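Local atomic coordinates of cellulose hydrolase (Bacillus licheniformis, PDB entry 4YZT), a protein that hydrolyses cellulose as a three-module endo-beta-1,4-glucanase of glycoside hydrolase family 5, cutting beta-1,4-linked glucan chains within a TIM-barrel catalytic domain. Residues N233-T238 and S483-L488; E248-I253 and H295-V300; I339-L344 and S353-D358; I369-E374 and V410-T415; T465-V470 and T516-L521. All coordinates share one frame; numbering follows the deposited sequence.

Contact 2 lies in the helical coat of the catalytic TIM barrel; its strand 299-303 runs up to Trp304, and the adjacent strand 267-272 carries Glu271, both of the glycan pocket. Contact 1 joins a barrel loop to the C-terminal beta module, and the side chain of Trp234 there comes within about 9 Å of a bound glucose unit. Contact 5 pairs two strands of the sheet behind it, with centres 10 Å apart, and Tyr487 OH meets Glu520 OE2 at 2.5 Å. Contacts 3 and 4 belong to one sheet of the X2 module, centres 14 Å apart. Contacts 2 and 4, by contrast, are 35 Å apart between centres, with no atoms touching.

Contact 1 of 5, residues N233-T238 and S483-L488; sequences NWWGRT and SWTPYL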
# COMPACT_ATOMS: atom_id res chain seq x y z
N ASN A 233 10.36 -1.15 -0.16
CA ASN A 233 11.65 -1.45 0.51
C ASN A 233 12.61 -2.14 -0.45
O ASN A 233 13.01 -3.28 -0.26
CB ASN A 233 11.44 -2.30 1.77
CG ASN A 233 12.74 -2.48 2.56
OD1 ASN A 233 13.72 -1.76 2.33
ND2 ASN A 233 12.74 -3.42 3.49
N TRP A 234 12.94 -1.43 -1.52
CA TRP A 234 13.97 -1.88 -2.45
C TRP A 234 15.30 -1.19 -2.15
O TRP A 234 15.32 -0.03 -1.74
CB TRP A 234 13.56 -1.59 -3.90
CG TRP A 234 12.58 -2.58 -4.51
CD1 TRP A 234 11.78 -3.45 -3.85
CD2 TRP A 234 12.33 -2.77 -5.91
NE1 TRP A 234 11.04 -4.19 -4.75
CE2 TRP A 234 11.37 -3.79 -6.02
CE3 TRP A 234 12.86 -2.20 -7.07
CZ2 TRP A 234 10.90 -4.24 -7.25
CZ3 TRP A 234 12.39 -2.64 -8.30
CH2 TRP A 234 11.42 -3.65 -8.38
N TRP A 235 16.41 -1.89 -2.39
CA TRP A 235 17.75 -1.31 -2.34
C TRP A 235 18.10 -0.59 -1.04
O TRP A 235 18.87 0.37 -1.04
CB TRP A 235 17.95 -0.34 -3.51
CG TRP A 235 17.62 -0.95 -4.86
CD1 TRP A 235 18.01 -2.16 -5.33
CD2 TRP A 235 16.84 -0.35 -5.91
NE1 TRP A 235 17.53 -2.37 -6.59
CE2 TRP A 235 16.80 -1.27 -6.97
CE3 TRP A 235 16.16 0.87 -6.04
CZ2 TRP A 235 16.10 -1.01 -8.16
CZ3 TRP A 235 15.48 1.12 -7.21
CH2 TRP A 235 15.46 0.19 -8.25
N GLY A 236 17.53 -1.06 0.08
CA GLY A 236 17.86 -0.50 1.37
C GLY A 236 17.21 0.84 1.68
O GLY A 236 17.63 1.51 2.63
N ARG A 237 16.19 1.22 0.92
CA ARG A 237 15.51 2.50 1.17
C ARG A 237 14.45 2.32 2.25
O ARG A 237 13.25 2.23 1.97
CB ARG A 237 14.88 3.07 -0.12
CG ARG A 237 14.45 4.54 -0.01
CD ARG A 237 14.05 5.15 -1.37
NE ARG A 237 13.82 6.59 -1.24
CZ ARG A 237 13.84 7.45 -2.26
NH1 ARG A 237 14.09 7.01 -3.50
NH2 ARG A 237 13.63 8.75 -2.05
N THR A 238 14.90 2.29 3.50
CA THR A 238 14.07 1.87 4.62
C THR A 238 13.37 3.00 5.35
O THR A 238 12.58 2.74 6.26
CB THR A 238 14.92 1.10 5.65
OG1 THR A 238 15.95 1.97 6.15
CG2 THR A 238 15.56 -0.14 5.03
N SER A 483 23.40 -3.02 -10.92
CA SER A 483 24.85 -2.85 -10.92
C SER A 483 25.39 -1.93 -9.83
O SER A 483 26.55 -2.07 -9.43
CB SER A 483 25.30 -2.32 -12.28
OG SER A 483 24.73 -1.05 -12.50
N TRP A 484 24.57 -1.00 -9.34
CA TRP A 484 25.07 0.15 -8.56
C TRP A 484 24.97 -0.02 -7.04
O TRP A 484 25.44 0.84 -6.29
CB TRP A 484 24.31 1.41 -8.95
CG TRP A 484 22.89 1.40 -8.44
CD1 TRP A 484 22.45 1.92 -7.26
CD2 TRP A 484 21.75 0.81 -9.07
NE1 TRP A 484 21.10 1.70 -7.12
CE2 TRP A 484 20.64 1.02 -8.22
CE3 TRP A 484 21.55 0.12 -10.27
CZ2 TRP A 484 19.36 0.58 -8.53
CZ3 TRP A 484 20.27 -0.31 -10.59
CH2 TRP A 484 19.19 -0.08 -9.72
N THR A 485 24.35 -1.10 -6.58
CA THR A 485 24.12 -1.32 -5.15
C THR A 485 24.14 -2.79 -4.79
O THR A 485 23.72 -3.64 -5.58
CB THR A 485 22.77 -0.71 -4.68
OG1 THR A 485 22.59 -0.94 -3.28
CG2 THR A 485 21.57 -1.35 -5.41
N PRO A 486 24.65 -3.11 -3.58
CA PRO A 486 24.62 -4.48 -3.08
C PRO A 486 23.33 -4.76 -2.33
O PRO A 486 23.08 -5.90 -1.93
CB PRO A 486 25.83 -4.53 -2.15
CG PRO A 486 25.83 -3.14 -1.55
CD PRO A 486 25.44 -2.23 -2.70
N TYR A 487 22.51 -3.73 -2.15
CA TYR A 487 21.29 -3.91 -1.35
C TYR A 487 20.23 -4.65 -2.14
O TYR A 487 20.01 -4.40 -3.33
CB TYR A 487 20.77 -2.57 -0.82
CG TYR A 487 21.57 -2.13 0.40
CD1 TYR A 487 22.68 -1.33 0.26
CD2 TYR A 487 21.22 -2.58 1.67
CE1 TYR A 487 23.42 -0.95 1.36
CE2 TYR A 487 21.95 -2.20 2.77
CZ TYR A 487 23.04 -1.39 2.62
OH TYR A 487 23.78 -1.01 3.72
N LEU A 488 19.60 -5.61 -1.47
CA LEU A 488 18.58 -6.48 -2.04
C LEU A 488 17.17 -5.89 -1.86
O LEU A 488 16.99 -4.86 -1.20
CB LEU A 488 18.65 -7.87 -1.40
CG LEU A 488 20.02 -8.57 -1.40
CD1 LEU A 488 19.91 -9.92 -0.70
CD2 LEU A 488 20.52 -8.77 -2.82
O HOH W 1 15.83 -3.34 0.76
O HOH W 2 21.12 1.09 -2.44
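Trp235 and Gly236 occupy the centre of a type I' beta turn, Trp234 to Arg237, in the loop after helix 228-231 of the catalytic barrel, and press on loop 483-488 of the C-terminal beta module. The indole of Trp235 is sandwiched: Trp234 CE3 covers one face near the rim, while Trp484 comes edge first to the opposite face. In this T-shaped pair the planes stand at 67°, and Trp484 CZ2 is 3.5 Å from Trp235 CE2. Trp484 gets there with CG set between its own backbone N and carbonyl carbon (chi1 72°). Thr485 adds a methyl, CG2 lying 3.7 Å from Trp235 CD1, and Tyr487 O sits at the indole edge, in its plane. Tyr487 CB rests 3.3 Å from Trp235 C, while its hydroxyl reaches on to Glu520. Glycine suits position 236 because phi is positive and a CB would collide with Tyr487 CD2. Trp235 N makes a weak bond to Leu488 O at 3.3 Å, and also bonds Asn489 OD1. One water accepts a hydrogen bond from Gly236 N at 2.9 Å and lies between Asn233 O and Leu488 O; another joins Trp235 O to Thr485 OG1, and that hydroxyl oxygen accepts from Tyr487 N in an ST turn. Between these two segments aromatic packing and water bridges do most of the work, while Asn233 ND2 adds a direct bond to Ala464 O.

Contact 2 of 5, residues E248-I253 and H295-V300; sequences EMEEDI and HKYQMV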
# COMPACT_ATOMS: atom_id res chain seq x y z
N GLU A 248 8.72 17.00 -2.84
CA GLU A 248 8.61 16.28 -4.11
C GLU A 248 7.27 15.55 -4.26
O GLU A 248 6.70 15.50 -5.36
CB GLU A 248 9.77 15.30 -4.26
CG GLU A 248 11.07 16.02 -4.61
CD GLU A 248 12.33 15.23 -4.27
OE1 GLU A 248 12.23 14.05 -3.88
OE2 GLU A 248 13.42 15.82 -4.41
N MET A 249 6.77 15.02 -3.15
CA MET A 249 5.45 14.40 -3.15
C MET A 249 4.38 15.43 -3.55
O MET A 249 3.54 15.14 -4.41
CB MET A 249 5.13 13.80 -1.78
CG MET A 249 3.72 13.23 -1.69
SD MET A 249 3.39 12.54 -0.05
CE MET A 249 3.93 10.86 -0.31
N GLU A 250 4.44 16.63 -2.98
CA GLU A 250 3.44 17.65 -3.32
C GLU A 250 3.58 18.10 -4.78
O GLU A 250 2.58 18.22 -5.50
CB GLU A 250 3.54 18.86 -2.38
CG GLU A 250 2.58 20.00 -2.76
CD GLU A 250 2.16 20.86 -1.57
OE1 GLU A 250 2.85 20.85 -0.54
OE2 GLU A 250 1.14 21.58 -1.69
N GLU A 251 4.81 18.35 -5.20
CA GLU A 251 5.06 18.80 -6.57
C GLU A 251 4.66 17.74 -7.59
O GLU A 251 4.32 18.06 -8.73
CB GLU A 251 6.53 19.19 -6.77
CG GLU A 251 6.92 20.54 -6.13
CD GLU A 251 5.82 21.63 -6.23
OE1 GLU A 251 5.48 22.07 -7.36
OE2 GLU A 251 5.30 22.06 -5.17
N ASP A 252 4.66 16.47 -7.18
CA ASP A 252 4.16 15.40 -8.04
C ASP A 252 2.69 15.57 -8.40
O ASP A 252 2.31 15.42 -9.56
CB ASP A 252 4.37 14.03 -7.38
CG ASP A 252 5.73 13.42 -7.69
OD1 ASP A 252 6.47 13.99 -8.52
OD2 ASP A 252 6.06 12.37 -7.10
N ILE A 253 1.85 15.89 -7.42
CA ILE A 253 0.41 15.82 -7.63
C ILE A 253 -0.25 17.20 -7.87
O ILE A 253 -1.33 17.27 -8.47
CB ILE A 253 -0.28 15.10 -6.45
CG1 ILE A 253 -0.31 15.98 -5.20
CG2 ILE A 253 0.42 13.77 -6.16
CD1 ILE A 253 -1.06 15.34 -4.05
N HIS A 295 -6.29 15.22 -0.01
CA HIS A 295 -7.44 15.97 0.48
C HIS A 295 -7.33 17.45 0.12
O HIS A 295 -8.29 18.05 -0.36
CB HIS A 295 -7.59 15.78 2.00
CG HIS A 295 -8.98 16.07 2.50
ND1 HIS A 295 -9.37 17.32 2.92
CD2 HIS A 295 -10.06 15.27 2.64
CE1 HIS A 295 -10.64 17.28 3.28
NE2 HIS A 295 -11.08 16.04 3.13
N LYS A 296 -6.16 18.04 0.36
CA LYS A 296 -5.91 19.45 0.03
C LYS A 296 -6.23 19.76 -1.42
O LYS A 296 -6.78 20.83 -1.75
CB LYS A 296 -4.45 19.80 0.32
CG LYS A 296 -4.00 21.21 -0.10
CD LYS A 296 -2.50 21.37 0.17
CE LYS A 296 -2.00 22.77 -0.08
NZ LYS A 296 -0.52 22.85 0.10
N TYR A 297 -5.89 18.83 -2.31
CA TYR A 297 -6.07 19.09 -3.74
C TYR A 297 -7.34 18.43 -4.27
O TYR A 297 -7.50 18.27 -5.48
CB TYR A 297 -4.83 18.66 -4.52
CG TYR A 297 -3.65 19.60 -4.27
CD1 TYR A 297 -3.69 20.91 -4.71
CD2 TYR A 297 -2.52 19.17 -3.59
CE1 TYR A 297 -2.63 21.78 -4.48
CE2 TYR A 297 -1.45 20.03 -3.36
CZ TYR A 297 -1.52 21.34 -3.82
OH TYR A 297 -0.48 22.21 -3.59
N GLN A 298 -8.24 18.07 -3.36
CA GLN A 298 -9.55 17.52 -3.73
C GLN A 298 -9.50 16.25 -4.59
O GLN A 298 -10.28 16.11 -5.53
CB GLN A 298 -10.37 18.59 -4.46
CG GLN A 298 -10.49 19.90 -3.68
CD GLN A 298 -11.12 20.99 -4.52
OE1 GLN A 298 -12.09 20.76 -5.22
NE2 GLN A 298 -10.55 22.19 -4.46
N MET A 299 -8.61 15.33 -4.23
CA MET A 299 -8.47 14.04 -4.91
C MET A 299 -8.82 12.90 -3.96
O MET A 299 -8.31 12.85 -2.84
CB MET A 299 -7.05 13.86 -5.43
CG MET A 299 -6.62 14.95 -6.38
SD MET A 299 -4.85 14.98 -6.53
CE MET A 299 -4.67 16.31 -7.71
N VAL A 300 -9.69 12.00 -4.39
CA VAL A 300 -10.13 10.90 -3.54
C VAL A 300 -9.02 9.84 -3.46
O VAL A 300 -8.63 9.26 -4.47
CB VAL A 300 -11.40 10.25 -4.10
CG1 VAL A 300 -11.80 9.02 -3.26
CG2 VAL A 300 -12.55 11.25 -4.20
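Ile253, on helix 243-261, and Tyr297, the first residue past the end of helix 280-296, mark the nearest backbone approach, 8.2 Å between CA atoms, so side chains must span the gap. Glu250 supplies the polar part of the bridge. Its CG is anti to the backbone N (chi1 176°) and the chain runs on extended, bringing OE2 between two donors. Lys296 NZ forms a salt bridge at 2.8 Å to OE2 of Glu250, using the syn lone pair, and Tyr297 OH donates to the anti lone pair of the same oxygen at 2.6 Å. That double grip probably favours the ionised carboxylate, whose plane is turned 71° from the tyrosine ring. Lysine and tyrosine suit neighbouring positions here: the extended Lys296 chain passes over the ring, its CG 4.2 Å above the plane of Tyr297, while the hydroxyl projects to the acid. Deeper in, Ile253 CD1 meets Tyr297 CD2 at 4.1 Å, and the slender chain of Met299 brings CE to 3.6 Å from Ile253 O. Between Tyr297 and Met299 the chain passes through Gln298, the positive-phi C-prime residue of a Schellman motif. The motif ends helix 280-296 and leads toward strand 299-303, the last of the eight; helices packed round a closed eight-stranded parallel sheet, each strand followed by a helix, are the TIM-barrel plan, and this contact joins two of them.

Contact 3 of 5, residues I339-L344 and S353-D358; sequences IKPADL and SDQTVD
Leu344 and Gln355 lie alongside each other, pointing opposite ways, methyls against the amide-bearing chain. Leu344 CD1 lies 3.5 Å from Gln355 CD, and CD2 of the same leucine sits 3.6 Å from Gln355 CG. The glutamine starts out with CG opposite the backbone N (chi1 175°), then bends at chi2 (66°), which swings its amide forward along its own strand so that NE2 donates to Thr356 O at 3.0 Å. Its aliphatic carbons can therefore pack with leucine while NE2 stays bonded, and Leu398 of helix 395-401 touches both side chains. Replacing Gln355 by an alanine would probably open a gap beside the Leu344 methyls and deprive Thr356 O of this donor. The two residues belong to a beta hairpin, strands 338-347 and 355-360, of the X2 carbohydrate-binding module. Lys340 and Asp358 form an antiparallel hydrogen-bonded pair of it: Lys340 N gives to Asp358 O at 2.8 Å, and Asp358 N returns a bond to Lys340 O at 2.9 Å. Their side chains leave from the same face of the sheet, suitably charged for an exposed position. Beyond them a cis peptide leads into Pro341, which has no N-H to offer, and the strands part to 9.0 Å between the CA atoms of Leu344 and Gln355. Next to the paired residues, Ile339 CB packs on Val357 CG1 at 3.9 Å, two branched residues in buried positions.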
# COMPACT_ATOMS: atom_id res chain seq x y z
N ILE A 339 4.61 11.20 16.20
CA ILE A 339 5.72 11.13 17.16
C ILE A 339 6.98 10.48 16.57
O ILE A 339 6.90 9.65 15.66
CB ILE A 339 5.32 10.34 18.44
CG1 ILE A 339 5.10 8.86 18.13
CG2 ILE A 339 4.10 10.97 19.11
CD1 ILE A 339 4.89 8.00 19.36
N LYS A 340 8.14 10.87 17.11
CA LYS A 340 9.43 10.27 16.76
C LYS A 340 10.29 10.18 18.01
O LYS A 340 10.62 11.21 18.62
CB LYS A 340 10.14 11.09 15.68
CG LYS A 340 11.23 10.35 14.93
CD LYS A 340 11.78 11.17 13.77
CE LYS A 340 12.82 10.38 12.97
NZ LYS A 340 13.50 11.22 11.94
N PRO A 341 10.69 8.96 18.41
CA PRO A 341 10.49 7.70 17.69
C PRO A 341 9.14 7.07 17.97
O PRO A 341 8.53 7.36 19.00
CB PRO A 341 11.62 6.82 18.23
CG PRO A 341 11.77 7.27 19.65
CD PRO A 341 11.46 8.77 19.65
N ALA A 342 8.70 6.19 17.08
CA ALA A 342 7.50 5.40 17.30
C ALA A 342 7.85 4.07 17.96
O ALA A 342 7.02 3.47 18.64
CB ALA A 342 6.76 5.17 15.99
N ASP A 343 9.07 3.61 17.73
CA ASP A 343 9.60 2.42 18.39
C ASP A 343 10.81 2.80 19.22
O ASP A 343 11.82 3.26 18.69
CB ASP A 343 9.99 1.35 17.37
CG ASP A 343 8.82 0.48 16.95
OD1 ASP A 343 7.93 0.20 17.79
OD2 ASP A 343 8.80 0.05 15.78
N LEU A 344 10.72 2.60 20.53
CA LEU A 344 11.84 2.91 21.40
C LEU A 344 12.57 1.62 21.79
O LEU A 344 12.02 0.78 22.50
CB LEU A 344 11.36 3.66 22.64
CG LEU A 344 12.45 4.01 23.65
CD1 LEU A 344 13.49 4.88 22.96
CD2 LEU A 344 11.85 4.71 24.86
N SER A 353 18.37 6.59 30.95
CA SER A 353 18.28 8.03 31.16
C SER A 353 16.96 8.52 30.61
O SER A 353 16.22 7.75 30.00
CB SER A 353 19.45 8.75 30.48
OG SER A 353 19.42 8.56 29.07
N ASP A 354 16.66 9.80 30.84
CA ASP A 354 15.43 10.37 30.33
C ASP A 354 15.39 10.22 28.81
O ASP A 354 16.43 10.27 28.14
CB ASP A 354 15.29 11.84 30.73
CG ASP A 354 15.19 12.02 32.23
OD1 ASP A 354 14.93 11.03 32.94
OD2 ASP A 354 15.37 13.16 32.71
N GLN A 355 14.19 10.01 28.28
CA GLN A 355 13.99 9.77 26.86
C GLN A 355 13.18 10.88 26.22
O GLN A 355 12.09 11.20 26.68
CB GLN A 355 13.28 8.44 26.64
CG GLN A 355 12.95 8.17 25.19
CD GLN A 355 14.19 8.00 24.35
OE1 GLN A 355 15.19 7.42 24.80
NE2 GLN A 355 14.16 8.51 23.12
N THR A 356 13.69 11.46 25.14
CA THR A 356 12.97 12.51 24.44
C THR A 356 12.14 11.92 23.31
O THR A 356 12.60 11.05 22.55
CB THR A 356 13.94 13.59 23.89
OG1 THR A 356 14.57 14.26 25.00
CG2 THR A 356 13.20 14.62 23.05
N VAL A 357 10.88 12.37 23.23
CA VAL A 357 10.00 12.06 22.12
C VAL A 357 9.58 13.37 21.48
O VAL A 357 8.98 14.22 22.14
CB VAL A 357 8.75 11.27 22.57
CG1 VAL A 357 7.92 10.83 21.37
CG2 VAL A 357 9.14 10.07 23.41
N ASP A 358 9.91 13.54 20.21
CA ASP A 358 9.51 14.74 19.47
C ASP A 358 8.16 14.52 18.79
O ASP A 358 7.89 13.45 18.26
CB ASP A 358 10.57 15.12 18.44
CG ASP A 358 11.89 15.53 19.08
OD1 ASP A 358 11.87 16.34 20.04
OD2 ASP A 358 12.95 15.05 18.62

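Contact 4 of 5, residues I369-E374 and V410-T415; sequences IYQKSE and VKAQLT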
# COMPACT_ATOMS: atom_id res chain seq x y z
N ILE A 369 -0.80 10.98 27.99
CA ILE A 369 -0.03 9.79 27.65
C ILE A 369 -0.44 8.62 28.55
O ILE A 369 -0.38 8.70 29.78
CB ILE A 369 1.49 10.04 27.79
CG1 ILE A 369 1.91 11.26 26.97
CG2 ILE A 369 2.27 8.82 27.34
CD1 ILE A 369 3.35 11.70 27.19
N TYR A 370 -0.85 7.52 27.92
CA TYR A 370 -1.43 6.41 28.65
C TYR A 370 -0.70 5.09 28.44
O TYR A 370 -0.11 4.84 27.39
CB TYR A 370 -2.90 6.21 28.25
CG TYR A 370 -3.78 7.40 28.51
CD1 TYR A 370 -3.78 8.49 27.66
CD2 TYR A 370 -4.64 7.42 29.61
CE1 TYR A 370 -4.59 9.58 27.89
CE2 TYR A 370 -5.45 8.51 29.86
CZ TYR A 370 -5.42 9.59 29.00
OH TYR A 370 -6.23 10.68 29.23
N GLN A 371 -0.75 4.26 29.47
CA GLN A 371 -0.42 2.86 29.31
C GLN A 371 -1.68 2.05 29.62
O GLN A 371 -2.20 2.12 30.73
CB GLN A 371 0.73 2.46 30.20
CG GLN A 371 1.14 1.03 30.02
CD GLN A 371 2.12 0.59 31.07
OE1 GLN A 371 2.13 1.13 32.19
NE2 GLN A 371 2.94 -0.39 30.74
N LYS A 372 -2.14 1.30 28.62
CA LYS A 372 -3.47 0.69 28.63
C LYS A 372 -4.50 1.81 28.68
O LYS A 372 -4.69 2.53 27.70
CB LYS A 372 -3.66 -0.27 29.82
N SER A 373 -5.16 1.97 29.82
CA SER A 373 -6.04 3.12 30.02
C SER A 373 -5.62 3.85 31.29
O SER A 373 -6.34 4.69 31.80
CB SER A 373 -7.50 2.69 30.09
OG SER A 373 -7.85 1.91 28.97
N GLU A 374 -4.43 3.53 31.77
CA GLU A 374 -3.90 4.23 32.93
C GLU A 374 -2.97 5.34 32.46
O GLU A 374 -2.02 5.07 31.74
CB GLU A 374 -3.17 3.27 33.86
N VAL A 410 8.44 -6.33 22.95
CA VAL A 410 7.67 -5.17 23.37
C VAL A 410 7.27 -5.32 24.83
O VAL A 410 6.56 -6.26 25.17
CB VAL A 410 6.41 -5.01 22.49
CG1 VAL A 410 5.72 -3.70 22.79
CG2 VAL A 410 6.81 -5.05 21.03
N LYS A 411 7.74 -4.42 25.69
CA LYS A 411 7.47 -4.54 27.12
C LYS A 411 6.30 -3.68 27.54
O LYS A 411 5.62 -3.97 28.53
CB LYS A 411 8.71 -4.17 27.94
CG LYS A 411 9.98 -4.87 27.51
CD LYS A 411 9.85 -6.39 27.55
CE LYS A 411 9.91 -6.92 28.96
NZ LYS A 411 10.01 -8.40 28.95
N ALA A 412 6.05 -2.61 26.80
CA ALA A 412 4.96 -1.70 27.11
C ALA A 412 4.67 -0.81 25.91
O ALA A 412 5.49 -0.69 25.01
CB ALA A 412 5.30 -0.86 28.33
N GLN A 413 3.49 -0.20 25.90
CA GLN A 413 3.11 0.75 24.86
C GLN A 413 2.60 2.04 25.48
O GLN A 413 1.77 2.01 26.39
CB GLN A 413 2.03 0.18 23.94
CG GLN A 413 2.47 -0.96 23.07
CD GLN A 413 1.34 -1.50 22.22
OE1 GLN A 413 0.20 -1.61 22.70
NE2 GLN A 413 1.63 -1.81 20.97
N LEU A 414 3.09 3.17 25.01
CA LEU A 414 2.54 4.44 25.45
C LEU A 414 1.64 5.02 24.36
O LEU A 414 2.06 5.18 23.22
CB LEU A 414 3.66 5.42 25.82
CG LEU A 414 4.61 4.93 26.92
CD1 LEU A 414 5.66 6.00 27.23
CD2 LEU A 414 3.85 4.53 28.18
N THR A 415 0.40 5.30 24.73
CA THR A 415 -0.55 5.92 23.81
C THR A 415 -0.62 7.43 24.04
O THR A 415 -1.07 7.89 25.08
CB THR A 415 -1.96 5.30 23.97
OG1 THR A 415 -1.90 3.90 23.65
CG2 THR A 415 -2.96 5.97 23.03
O HOH W 3 -0.99 2.49 25.77
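Tyr370 turns the edge of its ring to Thr415, whose carbonyl O lies in the ring plane 3.8 Å from Tyr370 CD1. The other flat group, the amide of Gln371, brings NE2 to 3.4 Å from Ala412 CB; the chain is extended with CG anti to the backbone N (chi1 -177°), and an alanine suits a spot facing an amide this closely. Both pairs join antiparallel strands 366-371 and 409-418 in the mixed sheet of the X2 carbohydrate-binding module, their local axes at 149°. Tyr370 and Thr415 are a hydrogen-bonded pair: Tyr370 N donates to Thr415 O at 2.9 Å, and Thr415 N donates to Tyr370 O at 2.7 Å, in the carbonyl plane. CA-H groups of Ile369 and Leu414 lean on these same two oxygens. Away from Tyr370 and Thr415, Ile369 CG2 packs against Leu414 CB at 4.0 Å, a buried pair that Leu376 also touches, while Leu401 of helix 395-401 covers Leu414, Ala412 and Gln371. After Gln371 the chain turns back in a type II' turn to Glu374, closed by bonds both ways between their backbones. Strand 409-418 carries a classic beta bulge, Lys411 and Ala412 both facing Ile428 of strand 424-431. Where the strands begin to separate, a water donates to Gln413 O at 2.9 Å and hydrogen-bonds with Thr415 OG1 at 2.7 Å.

Contact 5 of 5, residues T465-V470 and T516-L521; sequences TVKGVV and TFTFEL
Three hydrogen-bonded pairs, Thr465 with Glu520, Lys467 with Thr518 and Val469 with Thr516, join edge strand 462-470 to strand 515-522 of the C-terminal module in an antiparallel ladder. Of the six bonds, Thr518 N to Lys467 O is among the shorter at 2.9 Å. Val469 joins mostly polar side chains on this face: Glu520 OE2 binds Tyr487 OH, and the other oxygen, OE1, lies 3.5 Å from Thr465 CG2. Lys467 lays its aliphatic chain beside Thr518, CG to CB 3.8 Å; its NZ stays 4.6 Å from Glu520 OE2. The other face is apolar. Val466 CG1 sits over the Phe519 ring, 4.0 Å from its centroid and 9° off the normal, a CH-pi contact, and Leu501 and Leu503 pack on the same phenylalanine. An alanine in place of Phe519 removes the ring, which would probably leave Val466 CG1 without its CH-pi partner and open a gap beside both leucines. Gly468 lacks the CB that would collide with Phe517 CE1, so Phe517 CD1 can approach Gly468 CA to 3.7 Å.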
# COMPACT_ATOMS: atom_id res chain seq x y z
N THR A 465 16.74 -4.41 6.29
CA THR A 465 17.10 -4.66 4.90
C THR A 465 18.28 -5.63 4.84
O THR A 465 18.80 -6.05 5.88
CB THR A 465 17.43 -3.33 4.15
OG1 THR A 465 17.67 -3.60 2.76
CG2 THR A 465 18.65 -2.67 4.74
N VAL A 466 18.70 -6.02 3.64
CA VAL A 466 19.81 -6.95 3.49
C VAL A 466 20.68 -6.50 2.31
O VAL A 466 20.14 -6.07 1.30
CB VAL A 466 19.32 -8.40 3.21
CG1 VAL A 466 20.50 -9.38 3.30
CG2 VAL A 466 18.21 -8.81 4.16
N LYS A 467 22.00 -6.60 2.44
CA LYS A 467 22.88 -6.42 1.28
C LYS A 467 23.72 -7.69 1.09
O LYS A 467 23.93 -8.46 2.04
CB LYS A 467 23.79 -5.19 1.42
CG LYS A 467 24.71 -5.22 2.65
CD LYS A 467 25.80 -4.15 2.56
CE LYS A 467 26.60 -4.04 3.86
NZ LYS A 467 27.62 -2.95 3.78
N GLY A 468 24.18 -7.90 -0.14
CA GLY A 468 24.96 -9.07 -0.47
C GLY A 468 26.10 -8.71 -1.39
O GLY A 468 25.91 -8.01 -2.38
N VAL A 469 27.29 -9.19 -1.05
CA VAL A 469 28.54 -8.79 -1.69
C VAL A 469 29.35 -10.03 -2.07
O VAL A 469 29.39 -11.00 -1.32
CB VAL A 469 29.35 -7.88 -0.74
CG1 VAL A 469 30.77 -7.73 -1.19
CG2 VAL A 469 28.68 -6.52 -0.58
N VAL A 470 29.98 -10.01 -3.25
CA VAL A 470 30.86 -11.10 -3.63
C VAL A 470 32.21 -10.88 -2.94
O VAL A 470 32.80 -9.81 -3.06
CB VAL A 470 31.06 -11.18 -5.15
CG1 VAL A 470 31.90 -12.39 -5.52
CG2 VAL A 470 29.70 -11.22 -5.86
N THR A 516 29.07 -12.70 1.11
CA THR A 516 28.74 -12.29 2.46
C THR A 516 27.45 -11.47 2.43
O THR A 516 27.36 -10.50 1.68
CB THR A 516 29.88 -11.47 3.10
OG1 THR A 516 31.06 -12.27 3.19
CG2 THR A 516 29.49 -10.98 4.49
N PHE A 517 26.47 -11.88 3.23
CA PHE A 517 25.22 -11.15 3.35
C PHE A 517 25.13 -10.47 4.70
O PHE A 517 25.44 -11.07 5.73
CB PHE A 517 24.02 -12.09 3.16
CG PHE A 517 23.92 -12.63 1.78
CD1 PHE A 517 23.14 -12.00 0.83
CD2 PHE A 517 24.63 -13.77 1.41
CE1 PHE A 517 23.07 -12.50 -0.47
CE2 PHE A 517 24.55 -14.28 0.13
CZ PHE A 517 23.78 -13.64 -0.81
N THR A 518 24.73 -9.20 4.69
CA THR A 518 24.56 -8.45 5.92
C THR A 518 23.09 -8.16 6.15
O THR A 518 22.47 -7.39 5.40
CB THR A 518 25.36 -7.13 5.89
OG1 THR A 518 26.75 -7.39 5.67
CG2 THR A 518 25.19 -6.38 7.21
N PHE A 519 22.53 -8.80 7.17
CA PHE A 519 21.14 -8.58 7.55
C PHE A 519 21.08 -7.40 8.52
O PHE A 519 21.39 -7.55 9.69
CB PHE A 519 20.53 -9.84 8.18
CG PHE A 519 20.33 -10.96 7.20
CD1 PHE A 519 21.39 -11.78 6.85
CD2 PHE A 519 19.10 -11.17 6.61
CE1 PHE A 519 21.22 -12.81 5.93
CE2 PHE A 519 18.91 -12.19 5.69
CZ PHE A 519 19.99 -13.01 5.35
N GLU A 520 20.70 -6.22 8.00
CA GLU A 520 20.66 -5.02 8.82
C GLU A 520 19.33 -4.96 9.55
O GLU A 520 18.26 -5.17 8.97
CB GLU A 520 20.88 -3.76 7.97
CG GLU A 520 22.21 -3.73 7.24
CD GLU A 520 22.44 -2.46 6.42
OE1 GLU A 520 21.57 -1.56 6.39
OE2 GLU A 520 23.52 -2.37 5.79
N LEU A 521 19.40 -4.71 10.85
CA LEU A 521 18.25 -4.78 11.73
C LEU A 521 17.84 -3.43 12.29
O LEU A 521 18.57 -2.44 12.18
CB LEU A 521 18.55 -5.74 12.89
CG LEU A 521 19.02 -7.12 12.44
CD1 LEU A 521 19.67 -7.91 13.59
CD2 LEU A 521 17.84 -7.89 11.88